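Local coordinates for protein manganese lipoxygenase (Gaeumannomyces graminis, PDB 5FX8) that oxygenates linoleic and alpha-linolenic acids to 11S- and 13R-hydroperoxy fatty acids, using a catalytic manganese ion, at residues V551-F555 and F575-G580; G316-L321 and A554-L560. One frame throughout, in Å; residues are numbered along the deposited sequence.

Contact 1: residues V551-F555 and F575-G580; sequences VRDAF and FVEDTG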
loop_
_atom_site.group_PDB
_atom_site.type_symbol
_atom_site.label_atom_id
_atom_site.label_comp_id
_atom_site.label_asym_id
_atom_site.label_seq_id
_atom_site.Cartn_x
_atom_site.Cartn_y
_atom_site.Cartn_z
ATOM N N VAL A 551 4.518 -8.391 5.899
ATOM C CA VAL A 551 4.413 -9.740 5.349
ATOM C C VAL A 551 5.088 -10.793 6.218
ATOM O O VAL A 551 4.650 -11.943 6.252
ATOM C CB VAL A 551 5.003 -9.787 3.944
ATOM C CG1 VAL A 551 4.988 -11.218 3.413
ATOM C CG2 VAL A 551 4.285 -8.840 3.056
ATOM N N ARG A 552 6.156 -10.450 6.918
ATOM C CA ARG A 552 6.723 -11.428 7.840
ATOM C C ARG A 552 5.776 -11.803 8.982
ATOM O O ARG A 552 5.867 -12.917 9.498
ATOM C CB ARG A 552 8.017 -10.920 8.410
ATOM C CG ARG A 552 8.813 -10.268 7.405
ATOM C CD ARG A 552 10.195 -9.977 7.940
ATOM N NE ARG A 552 10.674 -11.039 8.790
ATOM C CZ ARG A 552 11.721 -10.911 9.612
ATOM N NH1 ARG A 552 12.357 -9.765 9.709
ATOM N NH2 ARG A 552 12.130 -11.919 10.354
ATOM N N ASP A 553 4.886 -10.911 9.410
ATOM C CA ASP A 553 3.927 -11.201 10.472
ATOM C C ASP A 553 2.631 -11.753 9.926
ATOM O O ASP A 553 1.649 -11.818 10.665
ATOM C CB ASP A 553 3.604 -9.945 11.311
ATOM C CG ASP A 553 4.837 -9.095 11.620
ATOM O OD1 ASP A 553 5.729 -9.609 12.339
ATOM O OD2 ASP A 553 4.922 -7.923 11.155
ATOM N N ALA A 554 2.601 -12.132 8.650
ATOM C CA ALA A 554 1.333 -12.512 8.032
ATOM C C ALA A 554 0.637 -13.627 8.790
ATOM O O ALA A 554 -0.581 -13.593 8.947
ATOM C CB ALA A 554 1.531 -12.935 6.588
ATOM N N PHE A 555 1.378 -14.638 9.238
ATOM C CA PHE A 555 0.755 -15.814 9.830
ATOM C C PHE A 555 0.909 -15.846 11.332
ATOM O O PHE A 555 0.551 -16.838 11.967
ATOM C CB PHE A 555 1.311 -17.089 9.195
ATOM C CG PHE A 555 1.236 -17.066 7.729
ATOM C CD1 PHE A 555 0.020 -17.059 7.098
ATOM C CD2 PHE A 555 2.372 -16.974 6.976
ATOM C CE1 PHE A 555 -0.066 -16.989 5.756
ATOM C CE2 PHE A 555 2.292 -16.907 5.634
ATOM C CZ PHE A 555 1.055 -16.913 5.013
ATOM N N PHE A 575 8.679 -19.422 8.543
ATOM C CA PHE A 575 8.341 -18.365 7.598
ATOM C C PHE A 575 8.926 -17.030 8.031
ATOM O O PHE A 575 9.420 -16.272 7.198
ATOM C CB PHE A 575 6.825 -18.278 7.440
ATOM C CG PHE A 575 6.375 -17.184 6.526
ATOM C CD1 PHE A 575 6.475 -17.324 5.149
ATOM C CD2 PHE A 575 5.835 -16.014 7.037
ATOM C CE1 PHE A 575 6.048 -16.306 4.310
ATOM C CE2 PHE A 575 5.398 -14.993 6.194
ATOM C CZ PHE A 575 5.505 -15.136 4.841
ATOM N N VAL A 576 8.913 -16.754 9.333
ATOM C CA VAL A 576 9.535 -15.550 9.854
ATOM C C VAL A 576 11.031 -15.544 9.596
ATOM O O VAL A 576 11.616 -14.503 9.274
ATOM C CB VAL A 576 9.226 -15.422 11.348
ATOM C CG1 VAL A 576 10.104 -14.375 11.982
ATOM C CG2 VAL A 576 7.791 -15.080 11.493
ATOM N N GLU A 577 11.689 -16.683 9.757
ATOM C CA GLU A 577 13.116 -16.656 9.477
ATOM C C GLU A 577 13.388 -16.534 7.974
ATOM O O GLU A 577 14.312 -15.815 7.567
ATOM C CB GLU A 577 13.800 -17.882 10.088
ATOM C CG GLU A 577 15.260 -18.110 9.641
ATOM C CD GLU A 577 16.293 -17.019 10.063
ATOM O OE1 GLU A 577 16.204 -15.849 9.597
ATOM O OE2 GLU A 577 17.238 -17.360 10.824
ATOM N N ASP A 578 12.594 -17.210 7.134
ATOM C CA ASP A 578 12.823 -17.163 5.690
ATOM C C ASP A 578 12.656 -15.752 5.152
ATOM O O ASP A 578 13.501 -15.257 4.393
ATOM C CB ASP A 578 11.868 -18.085 4.945
ATOM C CG ASP A 578 12.132 -19.546 5.183
ATOM O OD1 ASP A 578 13.167 -19.922 5.797
ATOM O OD2 ASP A 578 11.277 -20.339 4.732
ATOM N N THR A 579 11.551 -15.096 5.522
ATOM C CA THR A 579 11.338 -13.718 5.116
ATOM C C THR A 579 12.312 -12.764 5.795
ATOM O O THR A 579 12.529 -11.665 5.287
ATOM C CB THR A 579 9.894 -13.287 5.385
ATOM O OG1 THR A 579 9.592 -13.400 6.776
ATOM C CG2 THR A 579 8.923 -14.130 4.591
ATOM N N GLY A 580 12.925 -13.149 6.909
ATOM C CA GLY A 580 14.028 -12.353 7.411
ATOM C C GLY A 580 15.214 -12.380 6.470
ATOM O O GLY A 580 15.826 -11.346 6.186
#
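Arg-552 and Phe-555, on the loop between helices 526-539 and 558-563, pack against Phe-575, Val-576, Thr-579 and Gly-580 of helix 566-587 in a largely buried loop-to-helix contact. At its apolar end the rings of Phe-555 and Phe-575 form a T-shaped pair, with centroids 4.9 Å apart and planes at 68°. The CD2-CE2 edge of Phe-555 meets the Phe-575 face, and Thr-579 CG2 lies over the opposite face, displaced toward the rim. Phe-575 has CG anti to its backbone N (chi1 178°), which carries the ring across to the loop, where Val-551 O meets its edge in plane. The polar end belongs to Arg-552. Its chain, bent at chi3 (38°), runs past Thr-579 in the opposite direction and lays the guanidinium over Gly-580, whose CA is 3.5 Å from CZ. Arg-552 NH2 donates to Val-576 O at 2.8 Å, from above the carbonyl plane, while Gly-580 N reaches the same oxygen from the other face. A weak bond joins Arg-552 NE to Thr-579 OG1 (3.3 Å), and that hydroxyl donates to Phe-575 O. On helix 396-420, Phe-411 stacks with the Phe-555 ring, while Ile-408 packs on Phe-575. The Val-551 side chain lies about 9 Å from that of the manganese ligand His-478. The contact thus seats the connection before helix 558-563 on helix 566-587, in the mainly helical lipoxygenase domain near its manganese site.

Contact 2: residues G316-L321 and A554-L560; sequences GVLNRL and AFAAPDL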
loop_
_atom_site.group_PDB
_atom_site.type_symbol
_atom_site.label_atom_id
_atom_site.label_comp_id
_atom_site.label_asym_id
_atom_site.label_seq_id
_atom_site.Cartn_x
_atom_site.Cartn_y
_atom_site.Cartn_z
ATOM N N GLY A 316 -9.665 -19.340 8.721
ATOM C CA GLY A 316 -8.913 -18.398 9.530
ATOM C C GLY A 316 -7.721 -17.807 8.805
ATOM O O GLY A 316 -7.448 -16.611 8.925
ATOM N N VAL A 317 -7.005 -18.619 8.028
ATOM C CA VAL A 317 -5.899 -18.050 7.265
ATOM C C VAL A 317 -6.414 -17.136 6.132
ATOM O O VAL A 317 -5.832 -16.076 5.853
ATOM C CB VAL A 317 -4.997 -19.191 6.776
ATOM C CG1 VAL A 317 -3.979 -18.744 5.771
ATOM C CG2 VAL A 317 -4.300 -19.757 7.954
ATOM N N LEU A 318 -7.519 -17.505 5.480
ATOM C CA LEU A 318 -8.051 -16.632 4.445
ATOM C C LEU A 318 -8.529 -15.312 5.032
ATOM O O LEU A 318 -8.248 -14.247 4.478
ATOM C CB LEU A 318 -9.176 -17.318 3.686
ATOM C CG LEU A 318 -8.768 -18.382 2.679
ATOM C CD1 LEU A 318 -10.003 -18.913 2.070
ATOM C CD2 LEU A 318 -7.899 -17.844 1.616
ATOM N N ASN A 319 -9.226 -15.359 6.169
ATOM C CA ASN A 319 -9.599 -14.119 6.843
ATOM C C ASN A 319 -8.390 -13.279 7.148
ATOM O O ASN A 319 -8.416 -12.064 6.968
ATOM C CB ASN A 319 -10.348 -14.390 8.136
ATOM C CG ASN A 319 -11.739 -14.675 7.883
ATOM O OD1 ASN A 319 -12.195 -14.378 6.801
ATOM N ND2 ASN A 319 -12.431 -15.302 8.815
ATOM N N ARG A 320 -7.332 -13.900 7.641
ATOM C CA ARG A 320 -6.134 -13.126 7.922
ATOM C C ARG A 320 -5.598 -12.450 6.667
ATOM O O ARG A 320 -5.246 -11.275 6.700
ATOM C CB ARG A 320 -5.074 -14.017 8.549
ATOM C CG ARG A 320 -3.756 -13.325 8.667
ATOM C CD ARG A 320 -3.780 -12.475 9.867
ATOM N NE ARG A 320 -2.486 -11.930 10.209
ATOM C CZ ARG A 320 -2.289 -11.054 11.179
ATOM N NH1 ARG A 320 -3.299 -10.642 11.917
ATOM N NH2 ARG A 320 -1.079 -10.623 11.434
ATOM N N LEU A 321 -5.532 -13.171 5.552
ATOM C CA LEU A 321 -4.951 -12.570 4.355
ATOM C C LEU A 321 -5.863 -11.513 3.731
ATOM O O LEU A 321 -5.379 -10.630 3.033
ATOM C CB LEU A 321 -4.638 -13.642 3.311
ATOM C CG LEU A 321 -3.605 -14.716 3.590
ATOM C CD1 LEU A 321 -3.835 -15.767 2.586
ATOM C CD2 LEU A 321 -2.257 -14.154 3.425
ATOM N N ALA A 554 2.601 -12.132 8.650
ATOM C CA ALA A 554 1.333 -12.512 8.032
ATOM C C ALA A 554 0.637 -13.627 8.790
ATOM O O ALA A 554 -0.581 -13.593 8.947
ATOM C CB ALA A 554 1.531 -12.935 6.588
ATOM N N PHE A 555 1.378 -14.638 9.238
ATOM C CA PHE A 555 0.755 -15.814 9.830
ATOM C C PHE A 555 0.909 -15.846 11.332
ATOM O O PHE A 555 0.551 -16.838 11.967
ATOM C CB PHE A 555 1.311 -17.089 9.195
ATOM C CG PHE A 555 1.236 -17.066 7.729
ATOM C CD1 PHE A 555 0.020 -17.059 7.098
ATOM C CD2 PHE A 555 2.372 -16.974 6.976
ATOM C CE1 PHE A 555 -0.066 -16.989 5.756
ATOM C CE2 PHE A 555 2.292 -16.907 5.634
ATOM C CZ PHE A 555 1.055 -16.913 5.013
ATOM N N ALA A 556 1.384 -14.750 11.899
ATOM C CA ALA A 556 1.756 -14.631 13.282
ATOM C C ALA A 556 0.674 -13.987 14.101
ATOM O O ALA A 556 0.967 -13.441 15.156
ATOM C CB ALA A 556 3.037 -13.822 13.379
ATOM N N ALA A 557 -0.548 -13.980 13.619
ATOM C CA ALA A 557 -1.649 -13.482 14.404
ATOM C C ALA A 557 -1.823 -14.324 15.655
ATOM O O ALA A 557 -1.986 -15.544 15.550
ATOM C CB ALA A 557 -2.935 -13.534 13.607
ATOM N N PRO A 558 -1.914 -13.708 16.832
ATOM C CA PRO A 558 -2.053 -14.492 18.072
ATOM C C PRO A 558 -3.210 -15.473 18.077
ATOM O O PRO A 558 -3.058 -16.571 18.610
ATOM C CB PRO A 558 -2.225 -13.402 19.129
ATOM C CG PRO A 558 -1.511 -12.223 18.545
ATOM C CD PRO A 558 -1.848 -12.264 17.099
ATOM N N ASP A 559 -4.355 -15.128 17.502
ATOM C CA ASP A 559 -5.471 -16.067 17.492
ATOM C C ASP A 559 -5.214 -17.254 16.579
ATOM O O ASP A 559 -5.720 -18.350 16.834
ATOM C CB ASP A 559 -6.741 -15.348 17.087
ATOM C CG ASP A 559 -7.051 -14.181 18.004
ATOM O OD1 ASP A 559 -6.702 -14.247 19.212
ATOM O OD2 ASP A 559 -7.637 -13.186 17.522
ATOM N N LEU A 560 -4.442 -17.061 15.513
ATOM C CA LEU A 560 -4.135 -18.176 14.635
ATOM C C LEU A 560 -3.076 -19.079 15.263
ATOM O O LEU A 560 -3.176 -20.307 15.187
ATOM C CB LEU A 560 -3.686 -17.655 13.273
ATOM C CG LEU A 560 -4.656 -16.907 12.371
ATOM C CD1 LEU A 560 -3.936 -16.539 11.121
ATOM C CD2 LEU A 560 -5.781 -17.787 12.026
#
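Arg-320, near the end of helix 313-321, reaches across to segment 554-560 and donates from NE to Ala-554 O at 2.8 Å, with an N-H...O angle of 152°. The acceptor lies near the guanidinium plane, although the donor stands above the carbonyl plane. A bend at chi2 (81°) turns the arginine chain along the segment, and NH2 probably also bonds Asp-553 O, so two successive loop carbonyls would help fix the rotation of the guanidinium. Ala-557, the N-cap residue of helix 558-563, places CB over one guanidinium face, 3.4 Å from NH1. The contact joins two short helices of the lipoxygenase domain, partly through the connection leading into helix 558-563. Leu-560 packs closely: its CD2 lies against the Gly-316 carbonyl (3.7 Å to O), and its CD1 rests 3.8 Å from Arg-320 CB. Packing is looser at the Phe-555 ring, where Val-317 CG1 and Leu-321 CD2 each come no nearer than 4.3 Å to CE1, although Phe-411 and Met-412 help bury this side. The solvent side lies toward exposed Pro-558 and Asp-559, with Arg-320 and Ala-557 partly exposed beside them.

Overall arrangement
The centres of contacts 1 and 2 lie about 12 Å apart, on the same side of the chain's centre. Ala-554 and Phe-555 belong to both, so one short loop faces helix 566-587 through contact 1 and helix 313-321 through contact 2. Along the chain the order is 316-321, 551-555 overlapping 554-560, then 575-580; helices 558-563 and 566-587 follow one another directly. Contact 2 spans more than 230 residues, whereas contact 1 closes a local, mostly helical return of about 20. Together they tie a helix from the middle of the lipoxygenase domain to its C-terminal helices; contact 2 also borders helix 460-481, through Leu-321, and that helix carries the manganese ligand His-478.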